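Local coordinates for protein 4-hydroxybutyrate coenzyme A transferase (Shewanella oneidensis, PDB 2OAS) that binds coenzyme A and probably transfers it between short-chain carboxylic acids such as acetate and 4-hydroxybutyrate, at residues A[258-263]-A[279-284]; A[153-158]-A[273-278]; A[132-137]-A[262-267]. All blocks are in the same frame, centred on the assembly; numbering follows the deposited sequence.

Contact 1: A[258-263]-A[279-284]; sequences GKLVTG and PAVIFM
Leu-260, Val-261 and Thr-262 pair in parallel with Val-281, Ile-282 and Phe-283. Helix 269-275 lies between the two strands in the chain, so the unit is a beta-alpha-beta crossover in a small parallel sheet. Strand 281-283 is its middle strand, with strand 158-159 along the other edge.

Four backbone hydrogen bonds join the strands. Leu-260 is gripped twice: its N gives to Ala-280 O (2.8 Å) and its O takes Ile-282 N (2.7 Å). Thr-262 repeats the pattern, its N to Ile-282 O (3.1 Å) and its O from Met-284 N (2.7 Å). CA-H...O contacts fill in between, as from Val-261 CA to Ile-282 O.

Apolar side chains meet on both faces. On the one that carries Leu-260, its CD1 meets Val-281 CG2 at 4.1 Å. Tyr-274 of the connecting helix touches both residues. On the other face, Val-261 CG1 stands anti to the backbone N (chi1 -177°) and reaches SE of selenomethionine Met-284 (3.9 Å). Lys-259 uses its aliphatic part, with CD against Ile-282 CG1.

Thr-262 and Phe-283 run side by side. Thr-262 OG1, buried without a polar partner in the model, sits 4.1 Å above one face of the Phe-283 ring, toward its rim.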
ATOM      1  N   GLY A 258      -1.030  26.243  11.038  1.00 41.89           N
ATOM      2  CA  GLY A 258      -0.312  27.499  10.939  1.00 41.00           C
ATOM      3  C   GLY A 258       1.106  27.357  10.411  1.00 40.71           C
ATOM      4  O   GLY A 258       1.740  28.360  10.090  1.00 39.75           O
ATOM      5  N   LYS A 259       1.601  26.123  10.304  1.00 40.22           N
ATOM      6  CA  LYS A 259       2.961  25.884   9.816  1.00 38.90           C
ATOM      7  C   LYS A 259       3.052  24.945   8.610  1.00 36.64           C
ATOM      8  O   LYS A 259       2.216  24.058   8.430  1.00 36.32           O
ATOM      9  CB  LYS A 259       3.824  25.313  10.944  1.00 40.25           C
ATOM     10  CG  LYS A 259       3.685  26.055  12.269  1.00 41.19           C
ATOM     11  CD  LYS A 259       4.814  25.699  13.233  1.00 44.50           C
ATOM     12  CE  LYS A 259       4.593  26.348  14.594  1.00 45.32           C
ATOM     13  NZ  LYS A 259       3.402  25.718  15.255  1.00 44.82           N
ATOM     14  N   LEU A 260       4.070  25.143   7.780  1.00 35.44           N
ATOM     15  CA  LEU A 260       4.284  24.276   6.627  1.00 35.27           C
ATOM     16  C   LEU A 260       5.114  23.102   7.136  1.00 33.64           C
ATOM     17  O   LEU A 260       6.008  23.294   7.957  1.00 34.68           O
ATOM     18  CB  LEU A 260       5.079  25.001   5.544  1.00 38.23           C
ATOM     19  CG  LEU A 260       4.501  26.308   5.028  1.00 40.83           C
ATOM     20  CD1 LEU A 260       5.431  26.910   3.988  1.00 42.62           C
ATOM     21  CD2 LEU A 260       3.143  26.028   4.430  1.00 43.68           C
ATOM     22  N   VAL A 261       4.820  21.899   6.662  1.00 31.50           N
ATOM     23  CA  VAL A 261       5.565  20.717   7.078  1.00 30.35           C
ATOM     24  C   VAL A 261       6.092  19.948   5.842  1.00 29.44           C
ATOM     25  O   VAL A 261       5.387  19.831   4.843  1.00 27.06           O
ATOM     26  CB  VAL A 261       4.659  19.777   7.947  1.00 31.11           C
ATOM     27  CG1 VAL A 261       5.443  18.567   8.447  1.00 30.55           C
ATOM     28  CG2 VAL A 261       4.112  20.564   9.153  1.00 31.33           C
ATOM     29  N   THR A 262       7.333  19.471   5.917  1.00 27.90           N
ATOM     30  CA  THR A 262       7.954  18.684   4.848  1.00 30.54           C
ATOM     31  C   THR A 262       9.142  17.914   5.382  1.00 30.48           C
ATOM     32  O   THR A 262       9.592  18.143   6.510  1.00 29.38           O
ATOM     33  CB  THR A 262       8.539  19.522   3.684  1.00 30.66           C
ATOM     34  OG1 THR A 262       9.305  20.614   4.218  1.00 31.97           O
ATOM     35  CG2 THR A 262       7.461  20.019   2.789  1.00 32.05           C
ATOM     36  N   GLY A 263       9.650  17.018   4.543  1.00 27.83           N
ATOM     37  CA  GLY A 263      10.807  16.231   4.903  1.00 28.93           C
ATOM     38  C   GLY A 263      12.052  16.920   4.383  1.00 28.81           C
ATOM     39  O   GLY A 263      13.141  16.746   4.930  1.00 28.84           O
ATOM     40  N   PRO A 279      10.352  30.012  11.760  1.00 31.86           N
ATOM     41  CA  PRO A 279       9.445  29.320  12.681  1.00 31.57           C
ATOM     42  C   PRO A 279       8.208  28.734  12.009  1.00 30.97           C
ATOM     43  O   PRO A 279       7.631  27.764  12.503  1.00 33.13           O
ATOM     44  CB  PRO A 279       9.062  30.411  13.678  1.00 31.14           C
ATOM     45  CG  PRO A 279      10.227  31.305  13.670  1.00 31.78           C
ATOM     46  CD  PRO A 279      10.588  31.387  12.210  1.00 31.79           C
ATOM     47  N   ALA A 280       7.792  29.328  10.899  1.00 29.15           N
ATOM     48  CA  ALA A 280       6.602  28.852  10.211  1.00 29.94           C
ATOM     49  C   ALA A 280       6.843  27.623   9.327  1.00 29.42           C
ATOM     50  O   ALA A 280       5.888  26.974   8.909  1.00 29.11           O
ATOM     51  CB  ALA A 280       5.986  29.988   9.382  1.00 28.47           C
ATOM     52  N   VAL A 281       8.108  27.300   9.059  1.00 28.98           N
ATOM     53  CA  VAL A 281       8.429  26.140   8.228  1.00 29.74           C
ATOM     54  C   VAL A 281       9.079  25.044   9.057  1.00 30.93           C
ATOM     55  O   VAL A 281      10.142  25.234   9.646  1.00 33.32           O
ATOM     56  CB  VAL A 281       9.377  26.509   7.044  1.00 29.37           C
ATOM     57  CG1 VAL A 281       9.556  25.308   6.122  1.00 26.30           C
ATOM     58  CG2 VAL A 281       8.810  27.690   6.260  1.00 27.86           C
ATOM     59  N   ILE A 282       8.435  23.889   9.099  1.00 30.96           N
ATOM     60  CA  ILE A 282       8.941  22.772   9.865  1.00 31.58           C
ATOM     61  C   ILE A 282       9.357  21.568   9.021  1.00 32.14           C
ATOM     62  O   ILE A 282       8.540  20.948   8.329  1.00 30.66           O
ATOM     63  CB  ILE A 282       7.900  22.310  10.891  1.00 33.28           C
ATOM     64  CG1 ILE A 282       7.583  23.463  11.850  1.00 35.08           C
ATOM     65  CG2 ILE A 282       8.414  21.082  11.647  1.00 33.07           C
ATOM     66  CD1 ILE A 282       8.795  23.990  12.610  1.00 36.10           C
ATOM     67  N   PHE A 283      10.645  21.260   9.082  1.00 33.28           N
ATOM     68  CA  PHE A 283      11.219  20.135   8.382  1.00 34.42           C
ATOM     69  C   PHE A 283      11.157  19.006   9.381  1.00 36.82           C
ATOM     70  O   PHE A 283      11.877  18.987  10.377  1.00 36.75           O
ATOM     71  CB  PHE A 283      12.679  20.409   7.993  1.00 32.07           C
ATOM     72  CG  PHE A 283      12.827  21.337   6.826  1.00 30.08           C
ATOM     73  CD1 PHE A 283      12.540  22.693   6.948  1.00 29.25           C
ATOM     74  CD2 PHE A 283      13.214  20.843   5.577  1.00 31.47           C
ATOM     75  CE1 PHE A 283      12.622  23.537   5.856  1.00 28.60           C
ATOM     76  CE2 PHE A 283      13.297  21.683   4.478  1.00 29.44           C
ATOM     77  CZ  PHE A 283      13.007  23.036   4.616  1.00 29.21           C
HETATM   78  N   MSE A 284      10.297  18.053   9.092  1.00 40.86           N
HETATM   79  CA  MSE A 284      10.071  16.922   9.962  1.00 43.39           C
HETATM   80  C   MSE A 284      10.649  15.646   9.374  1.00 43.66           C
HETATM   81  O   MSE A 284      10.840  15.546   8.162  1.00 43.88           O
HETATM   82  CB  MSE A 284       8.573  16.771  10.133  1.00 47.25           C
HETATM   83  CG  MSE A 284       8.111  15.851  11.221  1.00 53.75           C
HETATM   84 SE   MSE A 284       6.194  16.011  11.241  1.00 62.37          SE
HETATM   85  CE  MSE A 284       6.096  17.606  12.326  1.00 59.52           C
TER

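Contact 2: A[153-158]-A[273-278]; sequences QMPRTH and DYVDDN
A type II beta turn, Val-275 to Asn-278, begins on the last residue of helix 269-275 and meets the loop that leads into strand 158-159. Two aspartates of the turn make the polar contacts.

Asp-276 OD1 takes the backbone N of Arg-156 at 2.7 Å, met nearly along its C-O axis. Asp-276 CG is anti to its own backbone N (chi1 -171°), which lays the carboxylate against Pro-155, with OD1 3.4 Å from Pro-155 CB. Asp-277 N gives a weak bond back to Arg-156 O.

Asp-277 OD1 has two donors. His-158 NE2 reaches Asp-277 OD1 at 2.8 Å, with the oxygen in the ring plane and the ring and carboxylate turned 32° apart. This bond probably fixes the ring's rotation. Arg-156 NH1 adds a long, weak salt bridge to Asp-277 OD1 at 3.4 Å, its guanidinium nearly perpendicular to the carboxylate (86°). Arg-156 NH2 is paired with Asp-122.

Apart from the polar groups, Val-275 CG2 packs at 4.1 Å on both Pro-155 CG and Thr-157 CG2. Asn-278 ND2 turns back to Tyr-274 O. The contact lies away from the coenzyme A site. The turn is the helix-to-strand connection of a beta-alpha-beta crossover, and the His-158 to Asp-277 bond ties it to the start of strand 158-159.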
ATOM      1  N   GLN A 153      26.194  28.316   4.284  1.00 33.16           N
ATOM      2  CA  GLN A 153      25.113  28.509   3.331  1.00 34.41           C
ATOM      3  C   GLN A 153      23.924  27.629   3.700  1.00 34.17           C
ATOM      4  O   GLN A 153      22.795  27.901   3.303  1.00 33.51           O
ATOM      5  CB  GLN A 153      25.591  28.183   1.913  1.00 36.88           C
ATOM      6  CG  GLN A 153      26.808  28.980   1.479  1.00 43.25           C
ATOM      7  CD  GLN A 153      26.591  30.488   1.593  1.00 47.98           C
ATOM      8  OE1 GLN A 153      27.515  31.238   1.960  1.00 50.52           O
ATOM      9  NE2 GLN A 153      25.362  30.947   1.273  1.00 50.52           N
HETATM   10  N   MSE A 154      24.163  26.575   4.467  1.00 34.01           N
HETATM   11  CA  MSE A 154      23.064  25.709   4.850  1.00 35.48           C
HETATM   12  C   MSE A 154      22.133  26.462   5.789  1.00 34.61           C
HETATM   13  O   MSE A 154      22.549  26.933   6.852  1.00 35.06           O
HETATM   14  CB  MSE A 154      23.580  24.443   5.541  1.00 37.85           C
HETATM   15  CG  MSE A 154      22.507  23.390   5.801  1.00 41.39           C
HETATM   16 SE   MSE A 154      21.601  22.778   4.188  1.00 49.12          SE
HETATM   17  CE  MSE A 154      22.638  21.207   3.742  1.00 48.73           C
ATOM     18  N   PRO A 155      20.862  26.619   5.391  1.00 33.01           N
ATOM     19  CA  PRO A 155      19.919  27.325   6.256  1.00 32.50           C
ATOM     20  C   PRO A 155      19.629  26.532   7.541  1.00 32.59           C
ATOM     21  O   PRO A 155      19.657  25.301   7.541  1.00 32.58           O
ATOM     22  CB  PRO A 155      18.694  27.503   5.352  1.00 32.68           C
ATOM     23  CG  PRO A 155      18.799  26.379   4.365  1.00 29.92           C
ATOM     24  CD  PRO A 155      20.263  26.303   4.081  1.00 31.98           C
ATOM     25  N   ARG A 156      19.377  27.254   8.631  1.00 32.82           N
ATOM     26  CA  ARG A 156      19.079  26.673   9.948  1.00 31.14           C
ATOM     27  C   ARG A 156      17.590  26.381  10.033  1.00 30.73           C
ATOM     28  O   ARG A 156      16.843  27.123  10.670  1.00 32.82           O
ATOM     29  CB  ARG A 156      19.467  27.677  11.030  1.00 31.76           C
ATOM     30  CG  ARG A 156      19.299  27.218  12.469  1.00 32.46           C
ATOM     31  CD  ARG A 156      19.901  28.271  13.377  1.00 32.48           C
ATOM     32  NE  ARG A 156      20.045  27.849  14.758  1.00 33.60           N
ATOM     33  CZ  ARG A 156      19.186  28.146  15.730  1.00 33.28           C
ATOM     34  NH1 ARG A 156      18.102  28.867  15.458  1.00 27.35           N
ATOM     35  NH2 ARG A 156      19.429  27.733  16.974  1.00 29.97           N
ATOM     36  N   THR A 157      17.163  25.293   9.400  1.00 29.18           N
ATOM     37  CA  THR A 157      15.758  24.910   9.368  1.00 29.12           C
ATOM     38  C   THR A 157      15.168  24.531  10.720  1.00 29.90           C
ATOM     39  O   THR A 157      15.868  24.005  11.584  1.00 30.26           O
ATOM     40  CB  THR A 157      15.514  23.714   8.397  1.00 29.05           C
ATOM     41  OG1 THR A 157      16.256  22.569   8.841  1.00 27.07           O
ATOM     42  CG2 THR A 157      15.951  24.074   6.979  1.00 31.11           C
ATOM     43  N   HIS A 158      13.872  24.787  10.897  1.00 30.27           N
ATOM     44  CA  HIS A 158      13.203  24.425  12.141  1.00 30.52           C
ATOM     45  C   HIS A 158      12.600  23.042  12.023  1.00 30.25           C
ATOM     46  O   HIS A 158      12.277  22.594  10.928  1.00 30.16           O
ATOM     47  CB  HIS A 158      12.112  25.424  12.505  1.00 32.21           C
ATOM     48  CG  HIS A 158      12.631  26.668  13.140  1.00 33.94           C
ATOM     49  ND1 HIS A 158      12.067  27.213  14.273  1.00 36.01           N
ATOM     50  CD2 HIS A 158      13.678  27.463  12.818  1.00 34.08           C
ATOM     51  CE1 HIS A 158      12.747  28.292  14.624  1.00 35.39           C
ATOM     52  NE2 HIS A 158      13.730  28.466  13.758  1.00 34.51           N
ATOM     53  N   ASP A 273      16.243  30.868   1.560  1.00 32.55           N
ATOM     54  CA  ASP A 273      16.281  32.068   2.356  1.00 33.75           C
ATOM     55  C   ASP A 273      15.030  32.175   3.197  1.00 33.62           C
ATOM     56  O   ASP A 273      15.038  32.703   4.310  1.00 32.84           O
ATOM     57  CB  ASP A 273      16.351  33.252   1.430  1.00 36.93           C
ATOM     58  CG  ASP A 273      17.166  34.339   1.983  1.00 39.48           C
ATOM     59  OD1 ASP A 273      16.848  34.797   3.107  1.00 44.57           O
ATOM     60  OD2 ASP A 273      18.133  34.719   1.298  1.00 42.20           O
ATOM     61  N   TYR A 274      13.949  31.666   2.631  1.00 33.23           N
ATOM     62  CA  TYR A 274      12.660  31.693   3.283  1.00 33.70           C
ATOM     63  C   TYR A 274      12.609  30.650   4.377  1.00 32.16           C
ATOM     64  O   TYR A 274      12.110  30.915   5.465  1.00 33.17           O
ATOM     65  CB  TYR A 274      11.550  31.433   2.253  1.00 35.04           C
ATOM     66  CG  TYR A 274      10.178  31.217   2.851  1.00 37.41           C
ATOM     67  CD1 TYR A 274       9.532  32.229   3.557  1.00 36.46           C
ATOM     68  CD2 TYR A 274       9.535  29.984   2.733  1.00 38.03           C
ATOM     69  CE1 TYR A 274       8.282  32.020   4.142  1.00 35.82           C
ATOM     70  CE2 TYR A 274       8.284  29.764   3.314  1.00 38.01           C
ATOM     71  CZ  TYR A 274       7.668  30.786   4.022  1.00 37.32           C
ATOM     72  OH  TYR A 274       6.459  30.557   4.642  1.00 37.62           O
ATOM     73  N   VAL A 275      13.134  29.466   4.111  1.00 30.24           N
ATOM     74  CA  VAL A 275      13.093  28.423   5.128  1.00 28.47           C
ATOM     75  C   VAL A 275      14.130  28.660   6.207  1.00 27.98           C
ATOM     76  O   VAL A 275      13.987  28.178   7.327  1.00 27.20           O
ATOM     77  CB  VAL A 275      13.299  27.017   4.505  1.00 25.79           C
ATOM     78  CG1 VAL A 275      12.378  26.856   3.313  1.00 24.23           C
ATOM     79  CG2 VAL A 275      14.742  26.803   4.105  1.00 21.00           C
ATOM     80  N   ASP A 276      15.160  29.422   5.878  1.00 28.85           N
ATOM     81  CA  ASP A 276      16.225  29.686   6.843  1.00 31.07           C
ATOM     82  C   ASP A 276      15.763  30.260   8.182  1.00 31.65           C
ATOM     83  O   ASP A 276      15.333  31.399   8.262  1.00 31.27           O
ATOM     84  CB  ASP A 276      17.288  30.600   6.231  1.00 31.32           C
ATOM     85  CG  ASP A 276      18.515  30.716   7.109  1.00 30.94           C
ATOM     86  OD1 ASP A 276      18.743  29.793   7.921  1.00 31.65           O
ATOM     87  OD2 ASP A 276      19.254  31.716   6.984  1.00 31.14           O
ATOM     88  N   ASP A 277      15.848  29.440   9.222  1.00 32.80           N
ATOM     89  CA  ASP A 277      15.471  29.850  10.564  1.00 33.50           C
ATOM     90  C   ASP A 277      14.067  30.432  10.600  1.00 33.14           C
ATOM     91  O   ASP A 277      13.822  31.396  11.313  1.00 33.32           O
ATOM     92  CB  ASP A 277      16.494  30.884  11.070  1.00 35.55           C
ATOM     93  CG  ASP A 277      16.486  31.040  12.584  1.00 37.50           C
ATOM     94  OD1 ASP A 277      15.848  30.216  13.277  1.00 38.83           O
ATOM     95  OD2 ASP A 277      17.138  31.991  13.084  1.00 38.73           O
ATOM     96  N   ASN A 278      13.150  29.835   9.839  1.00 32.28           N
ATOM     97  CA  ASN A 278      11.762  30.298   9.773  1.00 31.20           C
ATOM     98  C   ASN A 278      10.823  29.454  10.628  1.00 31.93           C
ATOM     99  O   ASN A 278      10.485  28.320  10.268  1.00 32.10           O
ATOM    100  CB  ASN A 278      11.259  30.281   8.330  1.00 30.52           C
ATOM    101  CG  ASN A 278       9.956  31.041   8.149  1.00 30.93           C
ATOM    102  OD1 ASN A 278       9.163  31.179   9.082  1.00 32.84           O
ATOM    103  ND2 ASN A 278       9.722  31.532   6.939  1.00 30.30           N
TER

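Contact 3: A[132-137]-A[262-267]; sequences SVEATL and TGFALG
The Phe-264 side chain has CG between its backbone N and carbonyl carbon (chi1 43°), which carries ring atom CD1 obliquely to within 4.1 Å of Glu-134 CB. Ser-132 OG comes to 3.8 Å from Phe-264 CB. The contact joins the loop before helix 136-142 to the short strand 264-265 by a single beta bridge, Ser-132 with Phe-264. It is buried, and through Phe-264 it reaches the coenzyme A pocket: Phe-264 touches the bound coenzyme A and lies about 4 Å, side chain to side chain, from Glu-233, the residue bound covalently to CoA in a structure of this protein.

The main polar link is one carbonyl with two donors. Val-133 N reaches Gly-263 O at 3.1 Å from nearly straight ahead, with a C=O...N angle of 171°. Glu-134 N reaches the same Gly-263 O at 3.2 Å, but tilted 29° from the carbonyl plane. Successive amides thus hold the Gly-263 carbonyl from two directions.

The Glu-134 carboxylate turns away from Gly-263 and has a partner at each oxygen. The side chain is bent at chi2. Glu-134 OE2 accepts Ala-135 N at 2.9 Å, met on the anti side of the carboxylate. Glu-134 OE1 takes the backbone N of Ser-26. The first turn of helix 136-142 starts just beyond this anchored loop.

Backbone bonds also tie segment 262-267 to its surroundings: Gly-263 to Glu-233, and Ala-265 to Ile-131. Ser-132 OG hydrogen-bonds with Ser-26 O. A water completes the bridge between the segments: it is hydrogen-bonded to Ser-132 OG, and its O donates to Ala-265 O at 2.8 Å.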
ATOM      1  N   SER A 132      17.452  19.149   4.253  1.00 29.77           N
ATOM      2  CA  SER A 132      17.161  17.727   4.160  1.00 31.85           C
ATOM      3  C   SER A 132      17.218  17.003   5.483  1.00 32.57           C
ATOM      4  O   SER A 132      18.297  16.728   6.000  1.00 32.80           O
ATOM      5  CB  SER A 132      18.111  17.016   3.200  1.00 33.69           C
ATOM      6  OG  SER A 132      17.764  17.286   1.861  1.00 35.81           O
ATOM      7  N   VAL A 133      16.049  16.699   6.038  1.00 33.79           N
ATOM      8  CA  VAL A 133      15.995  15.959   7.280  1.00 33.67           C
ATOM      9  C   VAL A 133      15.800  14.511   6.881  1.00 35.06           C
ATOM     10  O   VAL A 133      16.560  13.636   7.291  1.00 36.59           O
ATOM     11  CB  VAL A 133      14.843  16.408   8.171  1.00 33.75           C
ATOM     12  CG1 VAL A 133      14.774  15.531   9.409  1.00 32.67           C
ATOM     13  CG2 VAL A 133      15.044  17.862   8.572  1.00 33.18           C
ATOM     14  N   GLU A 134      14.785  14.260   6.067  1.00 35.15           N
ATOM     15  CA  GLU A 134      14.500  12.907   5.583  1.00 36.58           C
ATOM     16  C   GLU A 134      14.867  11.795   6.573  1.00 36.15           C
ATOM     17  O   GLU A 134      14.366  11.767   7.700  1.00 39.15           O
ATOM     18  CB  GLU A 134      15.188  12.656   4.220  1.00 37.75           C
ATOM     19  CG  GLU A 134      16.417  13.538   3.887  1.00 40.03           C
ATOM     20  CD  GLU A 134      17.706  12.741   3.777  1.00 42.23           C
ATOM     21  OE1 GLU A 134      18.729  13.277   3.290  1.00 44.37           O
ATOM     22  OE2 GLU A 134      17.699  11.569   4.184  1.00 44.93           O
ATOM     23  N   ALA A 135      15.734  10.883   6.165  1.00 34.56           N
ATOM     24  CA  ALA A 135      16.133   9.771   7.009  1.00 33.32           C
ATOM     25  C   ALA A 135      17.542   9.899   7.544  1.00 33.56           C
ATOM     26  O   ALA A 135      18.045   8.990   8.216  1.00 33.01           O
ATOM     27  CB  ALA A 135      16.013   8.480   6.236  1.00 34.88           C
ATOM     28  N   THR A 136      18.184  11.025   7.263  1.00 33.46           N
ATOM     29  CA  THR A 136      19.553  11.248   7.723  1.00 32.53           C
ATOM     30  C   THR A 136      19.585  11.366   9.254  1.00 31.74           C
ATOM     31  O   THR A 136      20.512  10.880   9.909  1.00 30.31           O
ATOM     32  CB  THR A 136      20.176  12.493   6.996  1.00 31.62           C
ATOM     33  OG1 THR A 136      21.425  12.837   7.603  1.00 31.59           O
ATOM     34  CG2 THR A 136      19.234  13.673   7.043  1.00 33.17           C
ATOM     35  N   LEU A 137      18.546  11.969   9.822  1.00 32.08           N
ATOM     36  CA  LEU A 137      18.449  12.136  11.270  1.00 31.70           C
ATOM     37  C   LEU A 137      18.508  10.759  11.935  1.00 31.59           C
ATOM     38  O   LEU A 137      19.208  10.561  12.936  1.00 30.75           O
ATOM     39  CB  LEU A 137      17.138  12.854  11.597  1.00 33.36           C
ATOM     40  CG  LEU A 137      16.878  13.331  13.024  1.00 34.73           C
ATOM     41  CD1 LEU A 137      16.451  12.170  13.868  1.00 37.27           C
ATOM     42  CD2 LEU A 137      18.126  13.996  13.586  1.00 36.42           C
ATOM     43  N   THR A 262       7.333  19.471   5.917  1.00 27.90           N
ATOM     44  CA  THR A 262       7.954  18.684   4.848  1.00 30.54           C
ATOM     45  C   THR A 262       9.142  17.914   5.382  1.00 30.48           C
ATOM     46  O   THR A 262       9.592  18.143   6.510  1.00 29.38           O
ATOM     47  CB  THR A 262       8.539  19.522   3.684  1.00 30.66           C
ATOM     48  OG1 THR A 262       9.305  20.614   4.218  1.00 31.97           O
ATOM     49  CG2 THR A 262       7.461  20.019   2.789  1.00 32.05           C
ATOM     50  N   GLY A 263       9.650  17.018   4.543  1.00 27.83           N
ATOM     51  CA  GLY A 263      10.807  16.231   4.903  1.00 28.93           C
ATOM     52  C   GLY A 263      12.052  16.920   4.383  1.00 28.81           C
ATOM     53  O   GLY A 263      13.141  16.746   4.930  1.00 28.84           O
ATOM     54  N   PHE A 264      11.887  17.687   3.308  1.00 29.34           N
ATOM     55  CA  PHE A 264      12.985  18.438   2.697  1.00 32.40           C
ATOM     56  C   PHE A 264      12.523  19.503   1.698  1.00 31.36           C
ATOM     57  O   PHE A 264      11.337  19.620   1.395  1.00 30.72           O
ATOM     58  CB  PHE A 264      13.990  17.494   2.034  1.00 35.68           C
ATOM     59  CG  PHE A 264      13.364  16.385   1.260  1.00 39.22           C
ATOM     60  CD1 PHE A 264      12.967  15.223   1.896  1.00 41.16           C
ATOM     61  CD2 PHE A 264      13.151  16.523  -0.102  1.00 41.49           C
ATOM     62  CE1 PHE A 264      12.356  14.193   1.188  1.00 44.54           C
ATOM     63  CE2 PHE A 264      12.539  15.500  -0.836  1.00 44.98           C
ATOM     64  CZ  PHE A 264      12.136  14.330  -0.190  1.00 45.32           C
ATOM     65  N   ALA A 265      13.473  20.294   1.219  1.00 30.66           N
ATOM     66  CA  ALA A 265      13.191  21.367   0.268  1.00 31.27           C
ATOM     67  C   ALA A 265      14.242  21.415  -0.847  1.00 30.22           C
ATOM     68  O   ALA A 265      15.383  20.981  -0.670  1.00 30.79           O
ATOM     69  CB  ALA A 265      13.159  22.705   1.001  1.00 28.85           C
ATOM     70  N   LEU A 266      13.857  21.979  -1.982  1.00 30.41           N
ATOM     71  CA  LEU A 266      14.756  22.070  -3.131  1.00 29.58           C
ATOM     72  C   LEU A 266      14.277  23.191  -4.051  1.00 28.52           C
ATOM     73  O   LEU A 266      13.121  23.196  -4.471  1.00 25.54           O
ATOM     74  CB  LEU A 266      14.744  20.747  -3.895  1.00 30.32           C
ATOM     75  CG  LEU A 266      15.942  20.545  -4.807  1.00 31.71           C
ATOM     76  CD1 LEU A 266      17.112  20.160  -3.923  1.00 34.03           C
ATOM     77  CD2 LEU A 266      15.684  19.461  -5.844  1.00 30.89           C
ATOM     78  N   GLY A 267      15.162  24.138  -4.370  1.00 29.20           N
ATOM     79  CA  GLY A 267      14.769  25.246  -5.231  1.00 29.45           C
ATOM     80  C   GLY A 267      15.796  26.355  -5.271  1.00 30.86           C
ATOM     81  O   GLY A 267      16.975  26.114  -5.012  1.00 32.18           O
TER
HETATM   82  O   HOH W   1      16.514  18.636   0.226  1.00 36.10           O

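How the contacts relate
Strand 281-283 ties the three contacts together. In contact 1 it pairs with strand 260-262. On its other edge Phe-283 N lies 2.8 Å from His-158 O of contact 2, a probable hydrogen bond. The Phe-283 ring also packs on Thr-157: Phe-283 CD1 lies 3.5 Å from Thr-157 CB. Toward contact 3, Phe-283 CB meets Val-133 CG2 at 3.5 Å. Contacts 1 and 3 share Thr-262 and Gly-263, where one strand runs on into the next. Contacts 2 and 3 do not touch; their nearest atoms are about 5 Å apart. Phe-264 of contact 3 touches the coenzyme A, and Gly-263, shared with contact 1, lies about 8 Å from it.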